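Local coordinates for protein R-imine reductase (PDB 3ZGY) that catalyses the NADPH-dependent, R-selective reduction of an imine substrate, at residues E119-A124 with A129-G134; P234-Q239 with G295-I300; E265-G270 with L275-K280; S76-V81 with D160-A165; M11-N14 with E18-P21. All blocks are in the same frame, centred on the assembly; numbering follows the deposited sequence.

Interaction 1: E119-A124 with A129-G134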
# COMPACT_ATOMS: atom_id res chain seq x y z
N GLU D 119 2.07 5.11 29.27
CA GLU D 119 2.64 4.73 30.57
C GLU D 119 3.90 5.52 30.86
O GLU D 119 4.06 6.07 31.96
CB GLU D 119 2.99 3.26 30.62
CG GLU D 119 3.40 2.72 32.00
CD GLU D 119 4.87 2.92 32.34
OE1 GLU D 119 5.75 2.77 31.45
OE2 GLU D 119 5.15 3.30 33.51
N ARG D 120 4.80 5.60 29.88
CA ARG D 120 6.03 6.34 30.10
C ARG D 120 5.79 7.81 30.32
O ARG D 120 6.42 8.41 31.17
CB ARG D 120 7.00 6.18 28.94
CG ARG D 120 7.71 4.85 28.91
CD ARG D 120 8.77 4.73 29.95
NE ARG D 120 8.27 4.12 31.17
CZ ARG D 120 9.04 3.86 32.22
NH1 ARG D 120 10.31 4.16 32.19
NH2 ARG D 120 8.53 3.31 33.30
N ALA D 121 4.85 8.38 29.57
CA ALA D 121 4.42 9.75 29.85
C ALA D 121 3.98 9.93 31.30
O ALA D 121 4.48 10.83 31.97
CB ALA D 121 3.32 10.16 28.92
N ALA D 122 3.10 9.06 31.81
CA ALA D 122 2.75 9.15 33.24
C ALA D 122 3.99 9.03 34.17
O ALA D 122 4.19 9.79 35.12
CB ALA D 122 1.72 8.13 33.59
N TRP D 123 4.86 8.10 33.84
CA TRP D 123 6.06 7.84 34.64
C TRP D 123 7.00 9.01 34.62
O TRP D 123 7.44 9.47 35.66
CB TRP D 123 6.76 6.62 34.09
CG TRP D 123 8.05 6.37 34.63
CD1 TRP D 123 8.30 5.66 35.69
CD2 TRP D 123 9.31 6.78 34.10
NE1 TRP D 123 9.63 5.63 35.92
CE2 TRP D 123 10.29 6.32 34.96
CE3 TRP D 123 9.70 7.49 32.96
CZ2 TRP D 123 11.63 6.49 34.74
CZ3 TRP D 123 11.03 7.70 32.76
CH2 TRP D 123 11.98 7.21 33.64
N ALA D 124 7.25 9.52 33.45
CA ALA D 124 8.09 10.68 33.31
C ALA D 124 7.52 11.88 34.08
O ALA D 124 8.24 12.58 34.80
CB ALA D 124 8.26 11.02 31.87
N ALA D 129 9.83 15.19 34.69
CA ALA D 129 10.42 15.43 33.42
C ALA D 129 9.34 15.73 32.41
O ALA D 129 8.21 15.31 32.56
CB ALA D 129 11.21 14.23 32.99
N ASP D 130 9.70 16.52 31.41
CA ASP D 130 8.93 16.62 30.22
C ASP D 130 9.23 15.38 29.35
O ASP D 130 10.34 14.85 29.36
CB ASP D 130 9.36 17.86 29.52
CG ASP D 130 8.83 19.08 30.17
OD1 ASP D 130 7.59 19.37 30.00
OD2 ASP D 130 9.65 19.78 30.80
N TYR D 131 8.27 14.96 28.56
CA TYR D 131 8.37 13.71 27.85
C TYR D 131 7.75 13.85 26.49
O TYR D 131 6.59 14.24 26.36
CB TYR D 131 7.65 12.58 28.61
CG TYR D 131 7.74 11.24 27.94
CD1 TYR D 131 8.95 10.52 27.96
CD2 TYR D 131 6.65 10.66 27.31
CE1 TYR D 131 9.05 9.27 27.40
CE2 TYR D 131 6.76 9.42 26.73
CZ TYR D 131 7.97 8.75 26.75
OH TYR D 131 8.10 7.51 26.13
N LEU D 132 8.53 13.54 25.47
CA LEU D 132 8.00 13.29 24.13
C LEU D 132 8.19 11.85 23.73
O LEU D 132 9.23 11.23 23.99
CB LEU D 132 8.74 14.08 23.09
CG LEU D 132 8.58 15.57 23.14
CD1 LEU D 132 9.47 16.14 22.07
CD2 LEU D 132 7.15 15.97 22.90
N ASP D 133 7.16 11.30 23.11
CA ASP D 133 7.24 9.96 22.65
C ASP D 133 7.25 10.04 21.18
O ASP D 133 6.44 10.74 20.57
CB ASP D 133 6.09 9.13 23.13
CG ASP D 133 6.37 7.67 22.96
OD1 ASP D 133 6.17 7.18 21.80
OD2 ASP D 133 6.76 7.03 23.99
N GLY D 134 8.21 9.34 20.59
CA GLY D 134 8.27 9.29 19.11
C GLY D 134 8.48 7.96 18.46
O GLY D 134 8.57 6.90 19.11
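Tyr-131, on strand 130-136, lies lengthwise against helix 114-126, meeting Ala-124, Ala-121 and Arg-120 in turn. The strand runs back almost antiparallel to the helix, at 167°. CB of Tyr-131 meets CB of Ala-124 at 3.7 Å, and the same methyl reaches on to CG and CD1. With CG anti to the backbone N (chi1 -179°), the ring then follows the helix toward its earlier turn. Along one side CD2 rests on CA of Ala-121, 3.5 Å away, and CE2 on the backbone N of that residue. CZ and OH come up to CB of Arg-120, the closest approach being from OH at 3.3 Å. Beyond that, OH donates to OD2 of Asp-133 (2.6 Å), two residues on in the same strand, and is also hydrogen-bonded to ND2 of Asn-108. Arg-120 turns its charged end away from the ring, bending at chi2 and chi3 to pair with Glu-119 (NE to OE1 2.9 Å) and Asp-94, its guanidinium lying over the face of Trp-123. Across the connection between helix and strand, N of Ala-129 donates to O of Ala-124 at 3.1 Å. The contact thus divides its chemistry: small helix side chains let the ring close in on the backbone of this beta-alpha-beta unit, while two bonds hold the buried hydroxyl and probably limit rotation of the ring.

Interaction 2: P234-Q239 with G295-I300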
# COMPACT_ATOMS: atom_id res chain seq x y z
N PRO D 234 -7.58 11.17 -0.32
CA PRO D 234 -8.15 12.37 0.26
C PRO D 234 -9.64 12.48 0.18
O PRO D 234 -10.33 12.80 1.16
CB PRO D 234 -7.47 13.48 -0.52
CG PRO D 234 -6.08 12.92 -0.81
CD PRO D 234 -6.36 11.47 -1.11
N GLY D 235 -10.19 12.09 -0.95
CA GLY D 235 -11.64 12.05 -1.08
C GLY D 235 -12.30 11.01 -0.22
O GLY D 235 -13.41 11.23 0.31
N TYR D 236 -11.64 9.87 -0.08
CA TYR D 236 -12.20 8.83 0.78
C TYR D 236 -12.13 9.32 2.23
O TYR D 236 -13.02 9.02 3.06
CB TYR D 236 -11.51 7.47 0.55
CG TYR D 236 -11.93 6.71 -0.71
CD1 TYR D 236 -13.04 7.11 -1.46
CD2 TYR D 236 -11.28 5.55 -1.11
CE1 TYR D 236 -13.45 6.40 -2.57
CE2 TYR D 236 -11.70 4.83 -2.23
CZ TYR D 236 -12.78 5.27 -2.96
OH TYR D 236 -13.22 4.60 -4.09
N ALA D 237 -11.06 10.05 2.55
CA ALA D 237 -10.94 10.57 3.90
C ALA D 237 -12.11 11.54 4.18
O ALA D 237 -12.73 11.41 5.23
CB ALA D 237 -9.61 11.24 4.11
N ARG D 238 -12.43 12.45 3.25
CA ARG D 238 -13.58 13.34 3.45
C ARG D 238 -14.84 12.53 3.69
O ARG D 238 -15.62 12.83 4.58
CB ARG D 238 -13.78 14.31 2.29
CG ARG D 238 -12.66 15.34 2.17
CD ARG D 238 -12.99 16.48 1.21
NE ARG D 238 -13.00 16.02 -0.18
CZ ARG D 238 -11.93 15.92 -0.98
NH1 ARG D 238 -10.70 16.24 -0.56
NH2 ARG D 238 -12.09 15.48 -2.22
N GLN D 239 -15.03 11.43 2.98
CA GLN D 239 -16.23 10.62 3.24
C GLN D 239 -16.26 10.03 4.62
O GLN D 239 -17.30 10.00 5.23
CB GLN D 239 -16.39 9.50 2.23
CG GLN D 239 -16.62 10.03 0.82
CD GLN D 239 -16.82 8.92 -0.18
OE1 GLN D 239 -17.36 7.84 0.14
NE2 GLN D 239 -16.40 9.16 -1.39
N GLY D 295 -20.37 3.50 -1.16
CA GLY D 295 -18.97 3.47 -1.60
C GLY D 295 -18.05 2.63 -0.70
O GLY D 295 -18.42 2.29 0.44
N TYR D 296 -16.86 2.30 -1.20
CA TYR D 296 -15.93 1.39 -0.50
C TYR D 296 -15.62 1.89 0.92
O TYR D 296 -15.54 1.11 1.84
CB TYR D 296 -14.63 1.17 -1.32
CG TYR D 296 -13.84 -0.05 -0.89
CD1 TYR D 296 -12.89 0.03 0.12
CD2 TYR D 296 -14.05 -1.29 -1.46
CE1 TYR D 296 -12.17 -1.10 0.53
CE2 TYR D 296 -13.33 -2.42 -1.05
CZ TYR D 296 -12.39 -2.32 -0.05
OH TYR D 296 -11.70 -3.43 0.38
N PRO D 297 -15.54 3.22 1.11
CA PRO D 297 -15.19 3.71 2.44
C PRO D 297 -16.15 3.34 3.55
O PRO D 297 -15.80 3.46 4.71
CB PRO D 297 -15.14 5.22 2.26
CG PRO D 297 -14.76 5.40 0.83
CD PRO D 297 -15.49 4.31 0.11
N ALA D 298 -17.34 2.89 3.22
CA ALA D 298 -18.24 2.40 4.26
C ALA D 298 -17.69 1.19 4.96
O ALA D 298 -18.20 0.78 5.99
CB ALA D 298 -19.57 2.04 3.64
N LEU D 299 -16.65 0.60 4.41
CA LEU D 299 -16.02 -0.51 5.06
C LEU D 299 -15.24 -0.10 6.33
O LEU D 299 -14.80 -0.97 7.08
CB LEU D 299 -15.08 -1.24 4.11
CG LEU D 299 -15.54 -2.62 3.67
CD1 LEU D 299 -16.69 -2.49 2.69
CD2 LEU D 299 -14.40 -3.34 3.00
N ILE D 300 -15.06 1.20 6.56
CA ILE D 300 -14.44 1.66 7.80
C ILE D 300 -15.18 1.09 9.01
O ILE D 300 -14.56 0.81 10.05
CB ILE D 300 -14.34 3.21 7.87
CG1 ILE D 300 -13.53 3.67 9.07
CG2 ILE D 300 -15.71 3.87 7.94
CD1 ILE D 300 -12.04 3.53 8.89
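Pro-297 points its ring at Tyr-236, with CG standing over one face of the aromatic ring. This is a CH-pi contact: CG is 3.6 Å from the centroid of the Tyr-236 ring and 24° off its normal, displaced toward the CD1 side, where CG of Pro-297 and CD1 of Tyr-236 are 3.3 Å apart. The two side chains cross at about a right angle, and the proline meets the aromatic face chiefly through CG. One helical turn on, Gln-239 reaches the same proline with an extended chain. Its OE1 lies 3.6 Å from CG of Pro-297 and 4.0 Å from CD of Pro-297, a contact of an amide oxygen with ring CH groups.

Behind these residues, helix 233-241 sets Tyr-236 and Gln-239 on one side, both with CG beside the backbone N (chi1 -77° in Tyr-236). Pro-297 is carried by the short 3-10 turn 296-299, in which N of Leu-299 bonds to O of Tyr-296 at 2.8 Å. Tyr-245 packs on Pro-297 as well. In the next shell lies the second subunit, for this part of the C-terminal domain borders the dimer interface: Leu-198 of that subunit packs on both Tyr-236 and Tyr-296, and its Asn-199 is hydrogen-bonded to the hydroxyl of Tyr-296. Between helix 233-241 and the turn leading to helix 300-304, the proline has the aromatic face on one side and the glutamine amide beside it, so the contact rests on shape and dispersion, with no directed bond between the two segments.

Interaction 3: E265-G270 with L275-K280; sequences ESEFLG and LPRFIK
Arg-277 and Glu-267 form the salt bridge that joins the end of helix 252-269 to the start of helix 274-291. NH2 of Arg-277 donates to OE2 of Glu-267 at 2.6 Å, with an N-H...O angle of 163°. The oxygen lies at the edge of the guanidinium, close to its plane, and receives the bond on its anti lone pair, the one turned away from OE1. NE of Arg-277 reaches the same OE2 of Glu-267 over 3.2 Å, but that bond is weak and bent. Both donors therefore converge on a single oxygen, unlike the side-on pairing in which two nitrogens face two oxygens, and the carboxylate and guanidinium planes stay 41° apart. The long chains make this possible: Glu-267 is extended beyond CG and Arg-277 from CG to NE, and they cross at about a right angle on the exposed side of the corner.

Beneath the bridge, on the buried side, OG of Ser-266 touches CG of Pro-276 at 3.9 Å. That hydroxyl is spent within its own helix, on the carbonyl of Leu-262, leaving plain packing toward the proline. Helix 252-269 ends in a Schellman motif, where Gly-270 takes positive phi and its N bonds to O of Glu-267 at 2.9 Å; the chain then turns into helix 274-291. Gln-203 of the long helix 182-209 packs against Ser-266, Leu-275 and Pro-276, while Phe-278 of the second subunit packs on Leu-275. The two helix ends thus meet beside helix 182-209, with the second subunit also packing on helix 274-291.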
# COMPACT_ATOMS: atom_id res chain seq x y z
N GLU D 265 -9.63 -17.09 -9.84
CA GLU D 265 -8.37 -17.02 -10.51
C GLU D 265 -7.23 -17.61 -9.68
O GLU D 265 -6.46 -18.45 -10.14
CB GLU D 265 -8.12 -15.58 -10.88
CG GLU D 265 -6.88 -15.40 -11.73
CD GLU D 265 -7.11 -15.72 -13.19
OE1 GLU D 265 -7.63 -14.83 -13.90
OE2 GLU D 265 -6.77 -16.87 -13.58
N SER D 266 -7.14 -17.21 -8.43
CA SER D 266 -6.03 -17.61 -7.59
C SER D 266 -6.05 -19.09 -7.27
O SER D 266 -5.03 -19.78 -7.37
CB SER D 266 -6.03 -16.76 -6.33
OG SER D 266 -5.92 -15.40 -6.68
N GLU D 267 -7.23 -19.57 -6.89
CA GLU D 267 -7.42 -21.00 -6.59
C GLU D 267 -7.06 -21.82 -7.81
O GLU D 267 -6.20 -22.69 -7.75
CB GLU D 267 -8.87 -21.28 -6.17
CG GLU D 267 -9.12 -21.03 -4.68
CD GLU D 267 -10.61 -21.01 -4.30
OE1 GLU D 267 -11.49 -21.21 -5.19
OE2 GLU D 267 -10.89 -20.79 -3.09
N PHE D 268 -7.65 -21.46 -8.94
CA PHE D 268 -7.39 -22.17 -10.18
C PHE D 268 -5.95 -22.21 -10.63
O PHE D 268 -5.55 -23.19 -11.21
CB PHE D 268 -8.22 -21.59 -11.29
CG PHE D 268 -8.22 -22.42 -12.54
CD1 PHE D 268 -8.90 -23.62 -12.59
CD2 PHE D 268 -7.53 -22.00 -13.66
CE1 PHE D 268 -8.90 -24.38 -13.73
CE2 PHE D 268 -7.53 -22.75 -14.82
CZ PHE D 268 -8.21 -23.95 -14.85
N LEU D 269 -5.17 -21.15 -10.45
CA LEU D 269 -3.79 -21.18 -10.89
C LEU D 269 -2.89 -21.81 -9.85
O LEU D 269 -1.68 -21.96 -10.04
CB LEU D 269 -3.31 -19.78 -11.20
CG LEU D 269 -4.11 -18.99 -12.25
CD1 LEU D 269 -3.58 -17.58 -12.32
CD2 LEU D 269 -3.98 -19.66 -13.60
N GLY D 270 -3.48 -22.17 -8.71
CA GLY D 270 -2.74 -22.84 -7.66
C GLY D 270 -1.87 -21.92 -6.85
O GLY D 270 -0.88 -22.36 -6.26
N LEU D 275 -5.42 -14.01 0.82
CA LEU D 275 -5.62 -12.57 0.73
C LEU D 275 -6.90 -12.18 -0.03
O LEU D 275 -7.70 -11.42 0.49
CB LEU D 275 -4.37 -11.88 0.19
CG LEU D 275 -4.53 -10.41 -0.12
CD1 LEU D 275 -4.99 -9.62 1.10
CD2 LEU D 275 -3.19 -9.91 -0.61
N PRO D 276 -7.11 -12.70 -1.25
CA PRO D 276 -8.38 -12.38 -1.96
C PRO D 276 -9.64 -12.81 -1.21
O PRO D 276 -10.65 -12.11 -1.27
CB PRO D 276 -8.27 -13.16 -3.25
CG PRO D 276 -6.81 -13.30 -3.48
CD PRO D 276 -6.17 -13.42 -2.13
N ARG D 277 -9.57 -13.92 -0.48
CA ARG D 277 -10.70 -14.34 0.37
C ARG D 277 -10.95 -13.35 1.51
O ARG D 277 -12.10 -12.93 1.74
CB ARG D 277 -10.48 -15.71 0.96
CG ARG D 277 -10.77 -16.80 -0.04
CD ARG D 277 -10.79 -18.18 0.58
NE ARG D 277 -10.40 -19.21 -0.36
CZ ARG D 277 -9.27 -19.93 -0.30
NH1 ARG D 277 -8.36 -19.74 0.65
NH2 ARG D 277 -9.04 -20.86 -1.24
N PHE D 278 -9.88 -12.99 2.21
CA PHE D 278 -9.98 -11.95 3.22
C PHE D 278 -10.64 -10.66 2.70
O PHE D 278 -11.58 -10.14 3.30
CB PHE D 278 -8.62 -11.61 3.74
CG PHE D 278 -8.65 -10.56 4.75
CD1 PHE D 278 -8.98 -10.85 6.05
CD2 PHE D 278 -8.37 -9.25 4.41
CE1 PHE D 278 -9.00 -9.86 7.01
CE2 PHE D 278 -8.42 -8.27 5.35
CZ PHE D 278 -8.73 -8.57 6.66
N ILE D 279 -10.17 -10.17 1.57
CA ILE D 279 -10.76 -9.02 0.96
C ILE D 279 -12.28 -9.20 0.76
O ILE D 279 -13.05 -8.32 1.07
CB ILE D 279 -10.05 -8.75 -0.38
CG1 ILE D 279 -8.65 -8.29 -0.11
CG2 ILE D 279 -10.75 -7.68 -1.22
CD1 ILE D 279 -7.84 -8.11 -1.36
N LYS D 280 -12.71 -10.36 0.23
CA LYS D 280 -14.13 -10.63 -0.06
C LYS D 280 -14.90 -10.79 1.24
O LYS D 280 -16.01 -10.26 1.36
CB LYS D 280 -14.24 -11.92 -0.89
CG LYS D 280 -15.64 -12.35 -1.28
CD LYS D 280 -16.26 -11.40 -2.29
CE LYS D 280 -17.64 -11.83 -2.80
NZ LYS D 280 -18.46 -12.63 -1.83

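Interaction 4: S76-V81 with D160-A165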
# COMPACT_ATOMS: atom_id res chain seq x y z
N SER D 76 23.08 16.31 30.05
CA SER D 76 22.39 17.21 29.14
C SER D 76 20.95 17.48 29.53
O SER D 76 20.29 16.64 30.15
CB SER D 76 22.36 16.58 27.73
OG SER D 76 23.46 15.72 27.50
N PRO D 77 20.43 18.63 29.18
CA PRO D 77 19.03 18.90 29.50
C PRO D 77 18.05 18.16 28.56
O PRO D 77 16.88 18.00 28.90
CB PRO D 77 18.92 20.42 29.31
CG PRO D 77 19.87 20.72 28.23
CD PRO D 77 21.00 19.70 28.36
N LEU D 78 18.54 17.71 27.40
CA LEU D 78 17.74 16.93 26.44
C LEU D 78 18.28 15.52 26.34
O LEU D 78 19.44 15.36 25.99
CB LEU D 78 17.87 17.55 25.08
CG LEU D 78 17.14 16.87 23.95
CD1 LEU D 78 15.65 16.89 24.22
CD2 LEU D 78 17.41 17.58 22.64
N VAL D 79 17.46 14.51 26.66
CA VAL D 79 17.90 13.12 26.72
C VAL D 79 17.13 12.29 25.71
O VAL D 79 15.92 12.15 25.83
CB VAL D 79 17.67 12.51 28.09
CG1 VAL D 79 18.13 11.06 28.15
CG2 VAL D 79 18.45 13.31 29.10
N VAL D 80 17.82 11.71 24.73
CA VAL D 80 17.14 10.93 23.69
C VAL D 80 17.41 9.45 23.89
O VAL D 80 18.53 9.03 24.05
CB VAL D 80 17.61 11.37 22.33
CG1 VAL D 80 16.99 10.49 21.23
CG2 VAL D 80 17.23 12.80 22.06
N VAL D 81 16.37 8.65 23.81
CA VAL D 81 16.49 7.24 24.04
C VAL D 81 16.06 6.47 22.83
O VAL D 81 14.94 6.67 22.31
CB VAL D 81 15.58 6.81 25.20
CG1 VAL D 81 15.66 5.32 25.44
CG2 VAL D 81 16.00 7.55 26.48
N ASP D 160 8.63 22.49 21.86
CA ASP D 160 9.07 23.81 21.44
C ASP D 160 10.51 24.19 21.94
O ASP D 160 11.35 24.59 21.15
CB ASP D 160 8.04 24.87 21.83
CG ASP D 160 6.72 24.72 21.05
OD1 ASP D 160 6.70 24.09 19.99
OD2 ASP D 160 5.69 25.30 21.44
N PRO D 161 10.79 24.08 23.24
CA PRO D 161 12.11 24.46 23.67
C PRO D 161 13.26 23.70 22.98
O PRO D 161 14.36 24.17 23.06
CB PRO D 161 12.12 24.08 25.15
CG PRO D 161 10.70 24.13 25.56
CD PRO D 161 9.96 23.63 24.36
N HIS D 162 12.99 22.54 22.34
CA HIS D 162 14.01 21.76 21.67
C HIS D 162 13.74 21.50 20.24
O HIS D 162 14.36 20.63 19.61
CB HIS D 162 14.17 20.45 22.36
CG HIS D 162 14.63 20.59 23.75
ND1 HIS D 162 13.81 20.35 24.84
CD2 HIS D 162 15.85 20.91 24.26
CE1 HIS D 162 14.49 20.54 25.95
NE2 HIS D 162 15.74 20.83 25.63
N ALA D 163 12.84 22.31 19.68
CA ALA D 163 12.50 22.15 18.29
C ALA D 163 13.76 22.19 17.40
O ALA D 163 13.92 21.38 16.51
CB ALA D 163 11.53 23.22 17.91
N SER D 164 14.63 23.17 17.59
CA SER D 164 15.79 23.29 16.72
C SER D 164 16.65 22.07 16.84
O SER D 164 17.00 21.46 15.84
CB SER D 164 16.63 24.51 17.06
OG SER D 164 15.91 25.68 16.73
N ALA D 165 17.02 21.73 18.06
CA ALA D 165 17.86 20.55 18.28
C ALA D 165 17.30 19.30 17.56
O ALA D 165 18.01 18.63 16.80
CB ALA D 165 17.99 20.28 19.75
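Leu-78 sets its CD1 methyl over the face of the imidazole of His-162, 3.9 Å from the ring centroid and only 10° off the ring normal. It is a well-centred CH-pi contact. The rest of the leucine spreads across the same ring: CB of Leu-78 lies 3.9 Å from NE2 of His-162, and CD2 of Leu-78 is 4.0 Å from CD2 of His-162. The two side chains run past each other in opposite directions, so CB of the leucine lies near the far end of the imidazole and its CD1 methyl nearer the root. CD2 of Leu-78 also touches CB of Ala-165, at 4.0 Å, and the branched end thus fits against both residues. CG of Leu-78 stands anti to the backbone N (chi1 179°), which carries the methyls out from strand 78-81.

His-162 occupies the N-cap position of helix 163-167 and also packs on Thr-105, while Leu-78 is flanked by Val-22 and Val-107 of the neighbouring parallel strands. His-162 and the first turn of the short helix cover the start of strand 78-81, an inner strand of the Rossmann-type sheet. Between these two segments the contact is made by a ring face and methyl groups, and depends on close fit, not on directed polar bonds.

Interaction 5: M11-N14 with E18-P21; sequences MMRN and EHTP
Arg-13 and His-19 face each other across a short bend of the N-terminal tail, whose two arms come nearest at the CA atoms of Asn-14 and His-19, 6.5 Å apart. The guanidinium of Arg-13 lies over one face of the His-19 imidazole, displaced toward its rim, with the two planes 32° apart. The nearest atoms of the flat groups are NH2 of Arg-13 and NE2 of His-19, at 3.4 Å, but their geometry is wrong for a hydrogen bond; CZ of Arg-13 lies 3.7 Å from the same NE2 of His-19. An extended chain, with CG anti to the backbone N (chi1 -168°), brings the guanidinium up to the ring. On the other face of the imidazole sits CB of Glu-18. A protonated His-19 would probably make this face-to-face approach of guanidinium and imidazole less favourable.

The contact lies on the surface, and molecules next to it in the crystal touch Arg-13 and Asn-14, which may influence the pose. After His-19 the chain enters the fold proper. The carbonyl of Thr-20 is hydrogen-bonded to His-43, in the loop between helix 29-40 and strand 45-48, and Pro-21 packs on Pro-44 and Ser-76 just ahead of strand 22-25.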
# COMPACT_ATOMS: atom_id res chain seq x y z
N MET D 11 18.84 31.92 13.19
CA MET D 11 18.35 31.34 14.44
C MET D 11 19.16 32.13 15.50
O MET D 11 20.17 32.76 15.15
CB MET D 11 18.57 29.81 14.47
N MET D 12 18.72 32.20 16.75
CA MET D 12 19.48 33.01 17.73
C MET D 12 20.67 32.20 18.36
O MET D 12 20.96 31.08 17.90
CB MET D 12 18.53 33.67 18.77
CG MET D 12 17.69 34.83 18.20
SD MET D 12 18.50 36.28 17.40
CE MET D 12 19.24 37.12 18.82
N ARG D 13 21.36 32.77 19.35
CA ARG D 13 22.54 32.15 19.98
C ARG D 13 22.14 31.04 21.00
O ARG D 13 22.84 30.02 21.18
CB ARG D 13 23.40 33.24 20.66
CG ARG D 13 24.77 32.74 21.10
CD ARG D 13 25.51 33.75 21.98
NE ARG D 13 26.69 33.15 22.63
CZ ARG D 13 26.66 32.33 23.69
NH1 ARG D 13 25.51 31.96 24.24
NH2 ARG D 13 27.79 31.86 24.20
N ASN D 14 21.01 31.26 21.67
CA ASN D 14 20.34 30.22 22.49
C ASN D 14 19.81 29.05 21.63
O ASN D 14 19.61 27.96 22.14
CB ASN D 14 19.21 30.84 23.38
CG ASN D 14 18.22 31.77 22.61
OD1 ASN D 14 18.26 31.94 21.38
ND2 ASN D 14 17.33 32.41 23.37
N GLU D 18 25.71 24.52 18.80
CA GLU D 18 26.93 24.64 19.62
C GLU D 18 26.56 24.88 21.10
O GLU D 18 27.29 24.55 22.01
CB GLU D 18 27.89 25.72 19.04
N HIS D 19 25.39 25.42 21.38
CA HIS D 19 25.07 25.71 22.75
C HIS D 19 24.03 24.77 23.36
O HIS D 19 23.72 24.99 24.51
CB HIS D 19 24.75 27.21 22.91
CG HIS D 19 25.86 28.09 22.42
ND1 HIS D 19 25.89 28.62 21.14
CD2 HIS D 19 27.04 28.45 22.99
CE1 HIS D 19 27.00 29.30 20.96
NE2 HIS D 19 27.72 29.21 22.07
N THR D 20 23.53 23.72 22.66
CA THR D 20 22.60 22.79 23.32
C THR D 20 23.10 21.36 23.45
O THR D 20 23.04 20.60 22.50
CB THR D 20 21.30 22.70 22.55
OG1 THR D 20 20.94 24.00 22.12
CG2 THR D 20 20.21 22.08 23.46
N PRO D 21 23.55 20.99 24.62
CA PRO D 21 23.96 19.61 24.83
C PRO D 21 22.81 18.61 24.79
O PRO D 21 21.71 18.95 25.22
CB PRO D 21 24.59 19.62 26.22
CG PRO D 21 24.32 20.95 26.82
CD PRO D 21 23.50 21.76 25.86

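How the interactions relate
Starting from the N terminus, interaction 5 closes a small turn in the tail just before strand 22-25. Its Pro-21 carbonyl touches Pro-77 of interaction 4, with Pro-21 O 3.3 Å from Pro-77 CD. Interaction 4 closes a long loop from strand 78-81 to helix 163-167. Interaction 1 falls within that loop and joins helix 114-126 to strand 130-136 of the same sheet, its centre about 13 Å from that of interaction 4. Helix 182-209 leads into the helical C-terminal part. There interaction 2 spans residues 234 to 300 and encloses interaction 3, and both border the second subunit. Centres of interactions 1 and 3 are about 45 Å apart, in different domains.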